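Local coordinates for protein EchA1_1 (Mycobacterium avium subsp. paratuberculosis, PDB 3R9T) that probably hydrates 2-enoyl-CoA thioesters reversibly to (3S)-3-hydroxyacyl-CoA in fatty acid metabolism, as a member of the enoyl-CoA hydratase/isomerase (crotonase) family, at residues Lys65-Gly70 / Ala106-Thr111; Gly116-Leu121 / Phe134-Val139; Ser123-Ala128 / Leu182-Val187. All coordinates share one frame; numbering follows the deposited sequence.

Interaction 1 of 3, residues Lys65-Gly70 / Ala106-Thr111; sequences KSFCAG and AAVNGT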
loop_
_atom_site.group_PDB
_atom_site.type_symbol
_atom_site.label_atom_id
_atom_site.label_comp_id
_atom_site.label_asym_id
_atom_site.label_seq_id
_atom_site.Cartn_x
_atom_site.Cartn_y
_atom_site.Cartn_z
ATOM N N LYS B 65 -29.487 -9.029 -8.719
ATOM C CA LYS B 65 -29.072 -7.718 -9.232
ATOM C C LYS B 65 -28.220 -6.937 -8.254
ATOM O O LYS B 65 -27.375 -6.173 -8.688
ATOM C CB LYS B 65 -30.276 -6.849 -9.638
ATOM C CG LYS B 65 -31.086 -7.401 -10.812
ATOM C CD LYS B 65 -30.447 -7.080 -12.160
ATOM C CE LYS B 65 -31.416 -7.310 -13.322
ATOM N NZ LYS B 65 -30.686 -7.472 -14.610
ATOM N N SER B 66 -28.451 -7.109 -6.950
ATOM C CA SER B 66 -27.854 -6.221 -5.942
ATOM C C SER B 66 -27.125 -6.967 -4.836
ATOM O O SER B 66 -27.713 -7.816 -4.198
ATOM C CB SER B 66 -28.943 -5.371 -5.273
ATOM O OG SER B 66 -29.655 -4.570 -6.206
ATOM N N PHE B 67 -25.866 -6.610 -4.571
ATOM C CA PHE B 67 -25.184 -7.052 -3.344
ATOM C C PHE B 67 -25.629 -6.106 -2.230
ATOM O O PHE B 67 -26.221 -6.522 -1.226
ATOM C CB PHE B 67 -23.662 -7.037 -3.552
ATOM C CG PHE B 67 -22.833 -7.170 -2.278
ATOM C CD1 PHE B 67 -22.728 -8.383 -1.608
ATOM C CD2 PHE B 67 -22.107 -6.081 -1.794
ATOM C CE1 PHE B 67 -21.933 -8.501 -0.469
ATOM C CE2 PHE B 67 -21.318 -6.195 -0.659
ATOM C CZ PHE B 67 -21.223 -7.408 -0.010
ATOM N N CYS B 68 -25.335 -4.827 -2.440
ATOM C CA CYS B 68 -25.772 -3.763 -1.559
ATOM C C CYS B 68 -25.600 -2.444 -2.295
ATOM O O CYS B 68 -24.482 -2.058 -2.639
ATOM C CB CYS B 68 -24.973 -3.776 -0.258
ATOM S SG CYS B 68 -25.295 -2.360 0.785
ATOM N N ALA B 69 -26.721 -1.778 -2.559
ATOM C CA ALA B 69 -26.732 -0.516 -3.308
ATOM C C ALA B 69 -26.182 0.658 -2.495
ATOM O O ALA B 69 -25.989 1.751 -3.039
ATOM C CB ALA B 69 -28.158 -0.194 -3.788
ATOM N N GLY B 70 -25.958 0.430 -1.201
ATOM C CA GLY B 70 -25.414 1.436 -0.298
ATOM C C GLY B 70 -26.270 1.645 0.939
ATOM O O GLY B 70 -27.124 0.821 1.271
ATOM N N ALA B 106 -16.731 -11.468 1.167
ATOM C CA ALA B 106 -17.863 -10.847 0.513
ATOM C C ALA B 106 -18.126 -11.525 -0.828
ATOM O O ALA B 106 -17.234 -11.610 -1.656
ATOM C CB ALA B 106 -17.569 -9.389 0.289
ATOM N N ALA B 107 -19.337 -12.034 -1.020
ATOM C CA ALA B 107 -19.712 -12.642 -2.267
ATOM C C ALA B 107 -20.647 -11.670 -2.963
ATOM O O ALA B 107 -21.859 -11.629 -2.673
ATOM C CB ALA B 107 -20.383 -13.957 -2.008
ATOM N N VAL B 108 -20.048 -10.857 -3.826
ATOM C CA VAL B 108 -20.713 -9.729 -4.454
ATOM C C VAL B 108 -21.458 -10.172 -5.706
ATOM O O VAL B 108 -20.857 -10.435 -6.758
ATOM C CB VAL B 108 -19.708 -8.641 -4.733
ATOM C CG1 VAL B 108 -20.383 -7.479 -5.400
ATOM C CG2 VAL B 108 -19.049 -8.220 -3.394
ATOM N N ASN B 109 -22.777 -10.276 -5.543
ATOM C CA ASN B 109 -23.662 -10.840 -6.550
ATOM C C ASN B 109 -24.170 -9.807 -7.559
ATOM O O ASN B 109 -24.730 -10.162 -8.592
ATOM C CB ASN B 109 -24.844 -11.556 -5.874
ATOM C CG ASN B 109 -25.566 -10.680 -4.878
ATOM O OD1 ASN B 109 -24.969 -10.215 -3.897
ATOM N ND2 ASN B 109 -26.862 -10.444 -5.120
ATOM N N GLY B 110 -23.999 -8.528 -7.256
ATOM C CA GLY B 110 -24.367 -7.477 -8.202
ATOM C C GLY B 110 -23.904 -6.119 -7.722
ATOM O O GLY B 110 -22.789 -5.992 -7.225
ATOM N N THR B 111 -24.760 -5.110 -7.847
ATOM C CA THR B 111 -24.383 -3.740 -7.518
ATOM C C THR B 111 -23.801 -3.659 -6.121
ATOM O O THR B 111 -24.379 -4.203 -5.186
ATOM C CB THR B 111 -25.586 -2.796 -7.543
ATOM O OG1 THR B 111 -26.371 -3.046 -8.711
ATOM C CG2 THR B 111 -25.107 -1.354 -7.535
HETATM O O HOH W 1 -28.934 -2.398 -8.082
#
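The F67 ring carries V108 CG2 over the centre of one face and N109 OD1 at its edge, near the ring plane. CG2 stands 3.9 Å from the ring centroid and only 1° off its normal, a CH-pi contact made almost straight down. The other branch, V108 CG1, reaches F67 CB at 3.8 Å. Here two turns of the crotonase fold meet: F67 is the corner of the loop after strand 56-61, and N109 follows the end of strand 104-108. The N109 amide plane stands 73° from the ring. N109 CG sits between its own backbone N and carbonyl carbon (chi1 53°), which brings ND2 to S66 O at 2.9 Å; this donor sits well above the carbonyl plane, and the bond is bent. ND2 is also bonded to G63 O and OD1 to G61 N, so three bonds fix the amide's rotation and tie it to the end of strand 56-61 and the loop just after it. Backbone bonds join the two segments around a parallel bridge of S66 with T111: T111 N gives to K65 O at 2.9 Å, and G110 CA makes a CA-H...O contact with that same oxygen. T111 O accepts two N-H groups, F67 N at 2.9 Å and C68 N. A water joins the two hydroxyls, 3.0 Å from S66 OG and 2.7 Å from T111 OG1.

Interaction 2 of 3, residues Gly116-Leu121 / Phe134-Val139; sequences GTELAL and FGLPEV. With BEZ (benzoic acid), chain E.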
loop_
_atom_site.group_PDB
_atom_site.type_symbol
_atom_site.label_atom_id
_atom_site.label_comp_id
_atom_site.label_asym_id
_atom_site.label_seq_id
_atom_site.Cartn_x
_atom_site.Cartn_y
_atom_site.Cartn_z
ATOM N N GLY B 116 -22.023 -0.643 -0.213
ATOM C CA GLY B 116 -21.661 -1.975 -0.701
ATOM C C GLY B 116 -20.171 -2.175 -0.900
ATOM O O GLY B 116 -19.609 -3.227 -0.593
ATOM N N THR B 117 -19.527 -1.160 -1.451
ATOM C CA THR B 117 -18.087 -1.169 -1.604
ATOM C C THR B 117 -17.400 -1.127 -0.231
ATOM O O THR B 117 -16.360 -1.748 -0.029
ATOM C CB THR B 117 -17.629 -0.008 -2.521
ATOM O OG1 THR B 117 -17.907 -0.360 -3.879
ATOM C CG2 THR B 117 -16.138 0.257 -2.411
ATOM N N GLU B 118 -18.002 -0.415 0.719
ATOM C CA GLU B 118 -17.456 -0.332 2.075
ATOM C C GLU B 118 -17.564 -1.689 2.784
ATOM O O GLU B 118 -16.689 -2.057 3.557
ATOM C CB GLU B 118 -18.122 0.812 2.830
ATOM C CG GLU B 118 -17.777 2.164 2.191
ATOM C CD GLU B 118 -18.536 3.298 2.810
ATOM O OE1 GLU B 118 -19.771 3.340 2.608
ATOM O OE2 GLU B 118 -17.913 4.109 3.523
ATOM N N LEU B 119 -18.626 -2.437 2.531
ATOM C CA LEU B 119 -18.690 -3.818 3.029
ATOM C C LEU B 119 -17.560 -4.685 2.456
ATOM O O LEU B 119 -16.971 -5.487 3.173
ATOM C CB LEU B 119 -20.030 -4.466 2.693
ATOM C CG LEU B 119 -21.292 -3.840 3.297
ATOM C CD1 LEU B 119 -22.548 -4.579 2.806
ATOM C CD2 LEU B 119 -21.237 -3.786 4.822
ATOM N N ALA B 120 -17.260 -4.529 1.168
ATOM C CA ALA B 120 -16.155 -5.247 0.517
ATOM C C ALA B 120 -14.821 -4.886 1.160
ATOM O O ALA B 120 -14.025 -5.767 1.497
ATOM C CB ALA B 120 -16.124 -4.950 -1.012
ATOM N N LEU B 121 -14.596 -3.592 1.362
ATOM C CA LEU B 121 -13.369 -3.112 1.996
ATOM C C LEU B 121 -13.203 -3.685 3.398
ATOM O O LEU B 121 -12.114 -4.062 3.781
ATOM C CB LEU B 121 -13.343 -1.593 2.022
ATOM C CG LEU B 121 -13.238 -0.841 0.699
ATOM C CD1 LEU B 121 -13.537 0.621 0.902
ATOM C CD2 LEU B 121 -11.827 -1.018 0.183
ATOM N N PHE B 134 -18.528 -1.479 -8.511
ATOM C CA PHE B 134 -18.080 -0.916 -7.245
ATOM C C PHE B 134 -17.959 0.588 -7.385
ATOM O O PHE B 134 -18.012 1.113 -8.497
ATOM C CB PHE B 134 -16.733 -1.502 -6.853
ATOM C CG PHE B 134 -16.785 -2.977 -6.601
ATOM C CD1 PHE B 134 -17.090 -3.464 -5.341
ATOM C CD2 PHE B 134 -16.588 -3.878 -7.627
ATOM C CE1 PHE B 134 -17.183 -4.828 -5.092
ATOM C CE2 PHE B 134 -16.663 -5.259 -7.378
ATOM C CZ PHE B 134 -16.955 -5.729 -6.116
ATOM N N GLY B 135 -17.814 1.275 -6.259
ATOM C CA GLY B 135 -17.594 2.729 -6.288
ATOM C C GLY B 135 -18.039 3.397 -5.009
ATOM O O GLY B 135 -18.699 2.771 -4.162
ATOM N N LEU B 136 -17.660 4.667 -4.874
ATOM C CA LEU B 136 -18.009 5.504 -3.714
ATOM C C LEU B 136 -18.614 6.818 -4.212
ATOM O O LEU B 136 -17.959 7.865 -4.203
ATOM C CB LEU B 136 -16.802 5.774 -2.815
ATOM C CG LEU B 136 -16.138 4.531 -2.203
ATOM C CD1 LEU B 136 -14.805 4.934 -1.548
ATOM C CD2 LEU B 136 -17.083 3.832 -1.233
ATOM N N PRO B 137 -19.885 6.769 -4.624
ATOM C CA PRO B 137 -20.564 7.925 -5.203
ATOM C C PRO B 137 -21.076 8.948 -4.196
ATOM O O PRO B 137 -21.733 9.916 -4.598
ATOM C CB PRO B 137 -21.743 7.276 -5.950
ATOM C CG PRO B 137 -22.084 6.105 -5.130
ATOM C CD PRO B 137 -20.747 5.570 -4.644
ATOM N N GLU B 138 -20.765 8.760 -2.911
ATOM C CA GLU B 138 -21.291 9.625 -1.847
ATOM C C GLU B 138 -21.073 11.116 -2.104
ATOM O O GLU B 138 -21.927 11.962 -1.779
ATOM C CB GLU B 138 -20.651 9.255 -0.508
ATOM C CG GLU B 138 -21.128 7.904 0.090
ATOM C CD GLU B 138 -20.344 6.687 -0.343
ATOM O OE1 GLU B 138 -19.615 6.772 -1.332
ATOM O OE2 GLU B 138 -20.474 5.626 0.319
ATOM N N VAL B 139 -19.919 11.437 -2.677
ATOM C CA VAL B 139 -19.549 12.825 -2.918
ATOM C C VAL B 139 -20.457 13.520 -3.939
ATOM O O VAL B 139 -20.427 14.751 -4.065
ATOM C CB VAL B 139 -18.090 12.962 -3.383
ATOM C CG1 VAL B 139 -17.140 12.562 -2.268
ATOM C CG2 VAL B 139 -17.832 12.179 -4.692
HETATM C C BEZ E . -21.907 5.763 3.412
HETATM O O1 BEZ E . -20.918 5.173 3.869
HETATM O O2 BEZ E . -22.120 5.763 2.184
HETATM C C1 BEZ E . -22.846 6.423 4.368
HETATM C C2 BEZ E . -22.839 6.016 5.696
HETATM C C3 BEZ E . -23.705 6.612 6.604
HETATM C C4 BEZ E . -24.572 7.612 6.177
HETATM C C5 BEZ E . -24.577 8.018 4.845
HETATM C C6 BEZ E . -23.713 7.419 3.933
#
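The benzoic acid pocket is lined at its polar end by E118 and E138, whose side chains arrive from opposite directions and bring E118 OE1 within 3.3 Å of E138 OE2. The carboxylate planes stand 79° apart. Each of the two oxygens also faces one oxygen of the ligand: E118 OE1 is 2.5 Å from benzoic acid O1, and E138 OE2 is 2.5 Å from its O2. E118 reaches the ligand by a chain extended beyond CG, whereas E138 bends at chi2 (89°), which sets OE2 beside E118 OE1 and the ligand. The second oxygen of E118, OE2, is bonded to G149 N, and A147 N bonds the ligand itself.

In the crotonase fold, a pair of acidic side chains serves the hydration step, and the places of E118 on helix 115-122 and of E138 in the loop beyond the short strand 133-135 are consistent with the two catalytic glutamates of enoyl-CoA hydratases. Behind them the packing turns apolar. L136 CD2 touches both E118 CG and T117 CG2, 3.9 Å from each, packing against the aliphatic part of E118. Helix and strand are joined by one nearly straight bond, G135 N to T117 OG1, 2.9 Å long with an N-H...O angle of 171°. That hydroxyl is also bonded to A112 O, and it lies at the edge of the F134 ring, near the ring plane and 3.4 Å from F134 CB. One turn further along the helix, A120 CB meets F134 CE1 at 4.2 Å.

Interaction 3 of 3, residues Ser123-Ala128 / Leu182-Val187; sequences SDLVVA and LINEVV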
loop_
_atom_site.group_PDB
_atom_site.type_symbol
_atom_site.label_atom_id
_atom_site.label_comp_id
_atom_site.label_asym_id
_atom_site.label_seq_id
_atom_site.Cartn_x
_atom_site.Cartn_y
_atom_site.Cartn_z
ATOM N N SER B 123 -14.364 -6.517 4.473
ATOM C CA SER B 123 -14.183 -7.975 4.405
ATOM C C SER B 123 -12.711 -8.376 4.194
ATOM O O SER B 123 -11.940 -7.610 3.613
ATOM C CB SER B 123 -15.063 -8.557 3.282
ATOM O OG SER B 123 -16.445 -8.216 3.422
ATOM N N ASP B 124 -12.329 -9.597 4.591
ATOM C CA ASP B 124 -10.978 -10.053 4.334
ATOM C C ASP B 124 -10.703 -10.286 2.847
ATOM O O ASP B 124 -9.618 -9.950 2.354
ATOM C CB ASP B 124 -10.662 -11.329 5.100
ATOM C CG ASP B 124 -10.746 -11.155 6.585
ATOM O OD1 ASP B 124 -10.248 -10.114 7.081
ATOM O OD2 ASP B 124 -11.291 -12.082 7.245
ATOM N N LEU B 125 -11.691 -10.872 2.164
ATOM C CA LEU B 125 -11.586 -11.319 0.768
ATOM C C LEU B 125 -12.886 -10.978 0.055
ATOM O O LEU B 125 -13.949 -10.851 0.674
ATOM C CB LEU B 125 -11.351 -12.825 0.709
ATOM C CG LEU B 125 -10.095 -13.284 1.463
ATOM C CD1 LEU B 125 -10.102 -14.810 1.680
ATOM C CD2 LEU B 125 -8.846 -12.807 0.745
ATOM N N VAL B 126 -12.790 -10.827 -1.257
ATOM C CA VAL B 126 -13.949 -10.531 -2.112
ATOM C C VAL B 126 -13.937 -11.362 -3.399
ATOM O O VAL B 126 -12.966 -11.345 -4.140
ATOM C CB VAL B 126 -14.009 -9.037 -2.518
ATOM C CG1 VAL B 126 -15.302 -8.737 -3.220
ATOM C CG2 VAL B 126 -13.857 -8.125 -1.271
ATOM N N VAL B 127 -15.053 -12.037 -3.652
ATOM C CA VAL B 127 -15.340 -12.679 -4.932
ATOM C C VAL B 127 -16.538 -11.941 -5.549
ATOM O O VAL B 127 -17.537 -11.703 -4.858
ATOM C CB VAL B 127 -15.667 -14.152 -4.699
ATOM C CG1 VAL B 127 -15.977 -14.881 -6.019
ATOM C CG2 VAL B 127 -14.511 -14.811 -3.957
ATOM N N ALA B 128 -16.443 -11.564 -6.825
ATOM C CA ALA B 128 -17.510 -10.796 -7.469
ATOM C C ALA B 128 -18.009 -11.429 -8.755
ATOM O O ALA B 128 -17.225 -11.869 -9.580
ATOM C CB ALA B 128 -17.035 -9.400 -7.767
ATOM N N LEU B 182 -7.930 -5.082 -5.507
ATOM C CA LEU B 182 -9.007 -4.798 -4.576
ATOM C C LEU B 182 -10.066 -5.885 -4.248
ATOM O O LEU B 182 -10.705 -5.880 -3.172
ATOM C CB LEU B 182 -9.773 -3.648 -5.155
ATOM C CG LEU B 182 -11.002 -3.240 -4.352
ATOM C CD1 LEU B 182 -10.559 -2.726 -2.952
ATOM C CD2 LEU B 182 -11.832 -2.197 -5.085
ATOM N N ILE B 183 -10.374 -6.702 -5.232
ATOM C CA ILE B 183 -11.138 -7.915 -5.007
ATOM C C ILE B 183 -10.212 -9.019 -5.462
ATOM O O ILE B 183 -9.202 -8.760 -6.147
ATOM C CB ILE B 183 -12.489 -7.930 -5.738
ATOM C CG1 ILE B 183 -12.297 -7.985 -7.258
ATOM C CG2 ILE B 183 -13.348 -6.720 -5.295
ATOM C CD1 ILE B 183 -13.606 -8.253 -8.008
ATOM N N ASN B 184 -10.558 -10.246 -5.088
ATOM C CA ASN B 184 -9.721 -11.411 -5.367
ATOM C C ASN B 184 -9.992 -12.127 -6.672
ATOM O O ASN B 184 -9.043 -12.625 -7.311
ATOM C CB ASN B 184 -9.849 -12.394 -4.222
ATOM C CG ASN B 184 -9.300 -11.832 -2.928
ATOM O OD1 ASN B 184 -10.044 -11.273 -2.125
ATOM N ND2 ASN B 184 -7.984 -11.939 -2.737
ATOM N N GLU B 185 -11.263 -12.193 -7.048
ATOM C CA GLU B 185 -11.635 -12.974 -8.204
ATOM C C GLU B 185 -12.984 -12.558 -8.788
ATOM O O GLU B 185 -13.856 -12.039 -8.095
ATOM C CB GLU B 185 -11.551 -14.448 -7.826
ATOM C CG GLU B 185 -12.750 -15.034 -7.280
ATOM C CD GLU B 185 -12.651 -16.548 -7.254
ATOM O OE1 GLU B 185 -13.294 -17.122 -6.382
ATOM O OE2 GLU B 185 -11.934 -17.167 -8.074
ATOM N N VAL B 186 -13.089 -12.740 -10.101
ATOM C CA VAL B 186 -14.267 -12.418 -10.867
ATOM C C VAL B 186 -14.772 -13.730 -11.404
ATOM O O VAL B 186 -13.982 -14.523 -11.939
ATOM C CB VAL B 186 -13.950 -11.440 -12.012
ATOM C CG1 VAL B 186 -15.211 -11.082 -12.760
ATOM C CG2 VAL B 186 -13.330 -10.147 -11.443
ATOM N N VAL B 187 -16.072 -13.958 -11.255
ATOM C CA VAL B 187 -16.658 -15.219 -11.647
ATOM C C VAL B 187 -17.852 -15.037 -12.564
ATOM O O VAL B 187 -18.452 -13.966 -12.648
ATOM C CB VAL B 187 -17.051 -16.048 -10.413
ATOM C CG1 VAL B 187 -15.824 -16.267 -9.522
ATOM C CG2 VAL B 187 -18.191 -15.379 -9.640
#
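V126 CG1 presses on I183 CG2 at 3.5 Å, tighter than usual for two methyl groups, the side chains crossing at about a right angle. I183 CG1 lies between its backbone N and carbonyl carbon (chi1 67°), and this second branch carries CD1 to 3.6 Å from A128 CB. On the face that bears V127 and E185, those two side chains lie alongside, pointing the same way: the aliphatic E185 CG is 3.5 Å from V127 CG1. V187 CG1 completes this patch.

Around the carbons runs a parallel ladder, V127 bridging E185 and A128 bridging V186, with strand directions 25° apart. A128 N gives to E185 O and A128 O takes V187 N, both at 2.9 Å. N184 extends the pattern at the polar edge: its OD1 accepts V126 N at 2.9 Å, in the carbonyl plane and with an N-H...O angle of 167°, while N184 N returns a bond to V126 O. Its ND2 is bonded to K160 O of the third subunit.

Strand 185-187 is the outermost strand, within this chain, of the six-stranded sheet, beside 125-129, with V127 and V187 packed on helix 192-204 and I183 on helix 174-180.

In the fold
All three contacts are largely buried. Interactions 1 and 3 reach neighbouring strands of one sheet, 104-108 and 125-129, which pair through V108 N and V127 O; V108 CG2 touches V126 CG1. Interaction 2 touches both, its F134 ring packing on V108, A128 and I183, while F67 reaches G116 and L119 of the helix. The chemistry follows place: turn-closing backbone bonds and an asparagine amide in interaction 1, acidic oxygens around a ligand in interaction 2, a regular parallel ladder over aliphatic carbons in interaction 3. The 182-187 side is the more exposed, and interactions 2 and 3 both meet K160 of the third subunit.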